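Local coordinates for protein adenylyltransferase (Bartonella henselae str. Houston-1, PDB 5NH2) that transfers AMP from ATP to tyrosine or threonine residues of host proteins, seen here as a fragment holding the Fic and OB-type domains, bound to the antitoxin homologue BiaA, at residues Y59-H64 and H151-G156; H37-A42 and Q66-T71. All blocks are in the same frame, centred on the assembly; numbering follows the deposited sequence.

Contact 1: residues Y59-H64 and H151-G156. With MG (magnesium ion), chain C.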
# COMPACT_ATOMS: atom_id res chain seq x y z
N TYR A 59 -1.28 17.60 4.91
CA TYR A 59 -2.23 16.59 4.46
C TYR A 59 -1.78 15.20 4.87
O TYR A 59 -2.59 14.43 5.40
CB TYR A 59 -2.41 16.68 2.95
CG TYR A 59 -3.46 15.70 2.40
CD1 TYR A 59 -4.80 15.79 2.79
CD2 TYR A 59 -3.11 14.71 1.47
CE1 TYR A 59 -5.78 14.89 2.27
CE2 TYR A 59 -4.06 13.85 0.96
CZ TYR A 59 -5.40 13.93 1.36
OH TYR A 59 -6.36 13.06 0.84
N LEU A 60 -0.50 14.89 4.68
CA LEU A 60 0.05 13.62 5.18
C LEU A 60 -0.30 13.38 6.65
O LEU A 60 -0.74 12.27 7.03
CB LEU A 60 1.57 13.60 5.00
CG LEU A 60 2.25 12.30 5.32
CD1 LEU A 60 1.99 11.31 4.20
CD2 LEU A 60 3.78 12.48 5.61
N CYS A 61 -0.14 14.43 7.50
CA CYS A 61 -0.43 14.26 8.92
C CYS A 61 -1.94 14.14 9.19
O CYS A 61 -2.33 13.42 10.12
CB CYS A 61 0.16 15.42 9.73
SG CYS A 61 1.98 15.36 9.83
N HIS A 62 -2.77 14.81 8.39
CA HIS A 62 -4.23 14.64 8.47
C HIS A 62 -4.64 13.19 8.16
O HIS A 62 -5.42 12.58 8.89
CB HIS A 62 -4.91 15.63 7.51
CG HIS A 62 -6.39 15.40 7.32
ND1 HIS A 62 -7.34 15.86 8.20
CD2 HIS A 62 -7.07 14.77 6.32
CE1 HIS A 62 -8.55 15.51 7.78
NE2 HIS A 62 -8.41 14.84 6.64
N ILE A 63 -4.09 12.61 7.10
CA ILE A 63 -4.33 11.18 6.82
C ILE A 63 -3.95 10.28 8.02
O ILE A 63 -4.74 9.43 8.45
CB ILE A 63 -3.57 10.77 5.55
CG1 ILE A 63 -4.22 11.39 4.33
CG2 ILE A 63 -3.55 9.29 5.43
CD1 ILE A 63 -3.39 11.10 3.12
N HIS A 64 -2.71 10.45 8.54
CA HIS A 64 -2.28 9.62 9.68
C HIS A 64 -3.21 9.84 10.87
O HIS A 64 -3.62 8.88 11.56
CB HIS A 64 -0.82 9.95 10.03
CG HIS A 64 -0.21 9.06 11.08
ND1 HIS A 64 -0.36 9.29 12.43
CD2 HIS A 64 0.58 7.96 10.98
CE1 HIS A 64 0.26 8.35 13.11
NE2 HIS A 64 0.86 7.53 12.25
N HIS A 151 10.19 8.40 6.61
CA HIS A 151 9.53 7.43 7.49
C HIS A 151 9.16 8.19 8.76
O HIS A 151 9.64 7.87 9.86
CB HIS A 151 10.49 6.25 7.74
CG HIS A 151 9.88 5.07 8.41
ND1 HIS A 151 9.20 4.08 7.72
CD2 HIS A 151 9.89 4.68 9.71
CE1 HIS A 151 8.79 3.15 8.58
NE2 HIS A 151 9.17 3.50 9.80
N PRO A 152 8.46 9.30 8.61
CA PRO A 152 8.42 10.31 9.68
C PRO A 152 7.55 9.95 10.88
O PRO A 152 7.57 10.75 11.83
CB PRO A 152 7.88 11.58 8.98
CG PRO A 152 6.96 11.06 7.89
CD PRO A 152 7.62 9.69 7.44
N PHE A 153 6.71 8.90 10.83
CA PHE A 153 5.83 8.58 11.96
C PHE A 153 6.42 7.46 12.81
O PHE A 153 7.23 6.66 12.35
CB PHE A 153 4.40 8.20 11.53
CG PHE A 153 3.71 9.29 10.75
CD1 PHE A 153 3.08 10.33 11.41
CD2 PHE A 153 3.74 9.28 9.35
CE1 PHE A 153 2.47 11.35 10.70
CE2 PHE A 153 3.14 10.31 8.63
CZ PHE A 153 2.50 11.35 9.29
N ARG A 154 6.03 7.46 14.10
CA ARG A 154 6.41 6.38 15.00
C ARG A 154 5.91 5.02 14.52
O ARG A 154 6.62 4.01 14.65
CB ARG A 154 5.89 6.68 16.41
CG ARG A 154 6.09 5.54 17.36
CD ARG A 154 7.55 5.18 17.44
NE ARG A 154 7.82 4.14 18.43
CZ ARG A 154 7.85 2.84 18.15
NH1 ARG A 154 7.61 2.42 16.92
NH2 ARG A 154 8.12 1.96 19.11
N GLU A 155 4.67 4.97 14.00
CA GLU A 155 4.08 3.76 13.40
C GLU A 155 2.98 4.17 12.40
O GLU A 155 2.41 5.27 12.49
CB GLU A 155 3.55 2.84 14.50
CG GLU A 155 2.88 1.55 14.02
CD GLU A 155 3.85 0.43 13.70
OE1 GLU A 155 4.66 0.08 14.60
OE2 GLU A 155 3.79 -0.11 12.57
N GLY A 156 2.70 3.27 11.43
CA GLY A 156 1.76 3.54 10.35
C GLY A 156 2.31 4.30 9.13
O GLY A 156 1.52 4.96 8.41
MG MG C . 2.85 -0.10 10.33

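Contact 2: residues H37-A42 and Q66-T71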
# COMPACT_ATOMS: atom_id res chain seq x y z
N HIS A 37 -8.69 -3.16 13.23
CA HIS A 37 -10.13 -3.09 12.99
C HIS A 37 -10.59 -1.65 12.87
O HIS A 37 -11.31 -1.29 11.91
CB HIS A 37 -10.84 -3.81 14.14
CG HIS A 37 -12.33 -3.67 14.12
ND1 HIS A 37 -13.15 -4.70 13.72
CD2 HIS A 37 -13.14 -2.67 14.52
CE1 HIS A 37 -14.41 -4.32 13.86
NE2 HIS A 37 -14.43 -3.09 14.34
N ASP A 38 -10.11 -0.79 13.79
CA ASP A 38 -10.48 0.62 13.77
C ASP A 38 -9.88 1.31 12.55
O ASP A 38 -10.54 2.16 11.95
CB ASP A 38 -10.02 1.31 15.06
CG ASP A 38 -10.91 0.94 16.28
OD1 ASP A 38 -12.04 0.44 16.05
OD2 ASP A 38 -10.47 1.13 17.45
N THR A 39 -8.63 0.96 12.19
CA THR A 39 -8.00 1.57 11.01
C THR A 39 -8.72 1.17 9.73
O THR A 39 -8.81 1.97 8.80
CB THR A 39 -6.53 1.17 10.93
OG1 THR A 39 -5.89 1.61 12.11
CG2 THR A 39 -5.86 1.82 9.74
N ALA A 40 -9.26 -0.06 9.68
CA ALA A 40 -10.14 -0.39 8.55
C ALA A 40 -11.36 0.54 8.51
O ALA A 40 -11.72 1.09 7.45
CB ALA A 40 -10.59 -1.85 8.65
N LYS A 41 -11.99 0.74 9.66
CA LYS A 41 -13.14 1.63 9.67
C LYS A 41 -12.75 3.02 9.15
O LYS A 41 -13.44 3.57 8.28
CB LYS A 41 -13.76 1.72 11.07
CG LYS A 41 -14.99 2.65 11.11
CD LYS A 41 -15.32 3.13 12.52
CE LYS A 41 -16.42 4.18 12.54
NZ LYS A 41 -16.72 4.69 13.90
N ALA A 42 -11.61 3.56 9.64
CA ALA A 42 -11.17 4.90 9.25
C ALA A 42 -10.85 4.99 7.76
O ALA A 42 -11.16 5.99 7.13
CB ALA A 42 -9.95 5.38 10.08
N GLN A 66 -6.40 10.66 10.76
CA GLN A 66 -7.71 10.03 10.61
C GLN A 66 -7.59 8.52 10.77
O GLN A 66 -8.45 7.89 11.39
CB GLN A 66 -8.38 10.42 9.27
CG GLN A 66 -8.75 11.93 9.23
CD GLN A 66 -9.81 12.32 10.25
OE1 GLN A 66 -9.57 13.13 11.14
NE2 GLN A 66 -10.99 11.75 10.11
N LEU A 67 -6.48 7.94 10.30
CA LEU A 67 -6.36 6.47 10.39
C LEU A 67 -6.27 6.01 11.84
O LEU A 67 -6.85 4.98 12.20
CB LEU A 67 -5.14 5.93 9.58
CG LEU A 67 -5.11 6.17 8.06
CD1 LEU A 67 -3.86 5.60 7.38
CD2 LEU A 67 -6.40 5.70 7.33
N PHE A 68 -5.48 6.71 12.66
CA PHE A 68 -5.09 6.22 13.98
C PHE A 68 -5.67 6.97 15.18
O PHE A 68 -5.28 6.66 16.31
CB PHE A 68 -3.56 6.15 14.04
CG PHE A 68 -2.98 5.23 13.00
CD1 PHE A 68 -3.12 3.85 13.14
CD2 PHE A 68 -2.35 5.75 11.86
CE1 PHE A 68 -2.63 2.98 12.14
CE2 PHE A 68 -1.83 4.90 10.86
CZ PHE A 68 -1.97 3.50 11.00
N LYS A 69 -6.52 7.98 14.96
CA LYS A 69 -7.07 8.77 16.06
C LYS A 69 -7.76 7.94 17.14
O LYS A 69 -7.82 8.35 18.29
CB LYS A 69 -8.07 9.80 15.50
CG LYS A 69 -9.25 9.16 14.78
CD LYS A 69 -10.06 10.16 13.92
CE LYS A 69 -10.49 11.35 14.72
NZ LYS A 69 -11.27 10.95 15.94
N ASN A 70 -8.37 6.81 16.79
CA ASN A 70 -9.01 6.03 17.83
C ASN A 70 -8.05 5.10 18.55
O ASN A 70 -8.43 4.45 19.54
CB ASN A 70 -10.17 5.25 17.22
CG ASN A 70 -11.29 6.16 16.76
OD1 ASN A 70 -11.71 7.04 17.50
ND2 ASN A 70 -11.76 5.98 15.55
N THR A 71 -6.80 5.01 18.08
CA THR A 71 -5.82 4.12 18.66
C THR A 71 -4.82 4.90 19.52
O THR A 71 -4.74 4.63 20.73
CB THR A 71 -5.13 3.31 17.56
OG1 THR A 71 -6.10 2.58 16.81
CG2 THR A 71 -4.06 2.31 18.15
O HOH W 1 -11.40 4.50 13.66
O HOH W 2 -7.15 3.47 14.21

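Contact 1: residues Y59-H64 and H151-G156
H64 swings its ring away from the backbone N (CG trans to it, chi1 -173°) and off helix 57-68 toward the loop, while F153 turns its ring back toward the helix with CG beside its own N (chi1 -59°). The two rings lie as an offset stack, centroids 4.0 Å apart and planes nearly parallel; H64 CD2 comes within 3.4 Å of F153 CG, and H64 CB adds a CH-pi contact over the F153 face that the imidazole already covers. L60 CG sits in plane at the edge of the F153 ring, and L60 CD2 lies 3.8 Å from F153 CE2 and 4.2 Å from P152 CG. C61 SG approaches the F153 ring obliquely, 4.1 Å from CZ.

H64 also holds the backbone. Its NE2 donates to E155 O at 2.8 Å, an almost straight bond lying in the imidazole plane. H151 to G156 open the HPFx(D/E)GNGR signature of Fic enzymes, here the loop between helices 133-150 and 157-171. E155 and G156 bind ATP, and E155 OE2 ligates magnesium at 2.4 Å. Since H64 ND1 meets the amide N of G76 while NE2 donates, the ring is probably neutral and protonated on NE2, its rotation fixed at both nitrogens beside the metal-binding loop.

Contact 2: residues H37-A42 and Q66-T71
One water between the segments is gripped by three groups: T39 OG1 at 3.1 Å, T71 OG1 at 2.9 Å, and L67 O, modelled so close that its exact length is doubtful. It donates to T39 OG1 and, if the short distance is trusted, to L67 O, bridging helix 28-46 and the C-terminal part of helix 57-68, which belongs to the Fic fold, with the turn that follows. The hydroxyls have other partners as well. T39 OG1 bonds to C35 O one turn back in its own helix, a reach allowed by its position beside the backbone N (chi1 -59°), and T71 OG1 meets Y23 OH.

The backbones come closest at A42, whose CA lies 5.2 Å from L67 CA; D38 and N70 stand further apart. The small side chain permits this approach. A42 CB presses on the helix backbone itself, 3.2 Å from Q66 O and 3.8 Å from L67 CA. Beyond that point D38 and N70 cross at about a right angle, their carboxylate and amide planes 71° apart; D38 OD2 is hydrogen-bonded to Y23 OH and only brushes N70 CB.

Another flank of helix 28-46 faces BiaA, where K41 NZ forms a salt bridge with D65 of that neighbouring chain and H37 is hydrogen-bonded through both ring nitrogens. T39, which also touches H32 of BiaA, brings OG1 obliquely to the F68 ring, 3.5 Å from CE1, while T39 CG2 rests 4.2 Å from L67 CB.

In the fold
Helix 57-68 serves both contacts: contact 1 uses its middle, contact 2 its C-terminal part, and the centres lie about 13 Å apart. Their segments alternate along the chain, and the signature loop and helix 28-46 both pack against this one helix. The contacts meet where F68 CZ packs 3.8 Å from G156 CA, and F68 also meets the H64 ring with planes at about 45°. The F68 side chain is about 6 Å from the magnesium ion that E155 binds. R159, another ATP-binding residue, touches both T39 and F68, so contact 2 borders the nucleotide site, while the neighbouring BiaA chain touches contact 2 but not contact 1.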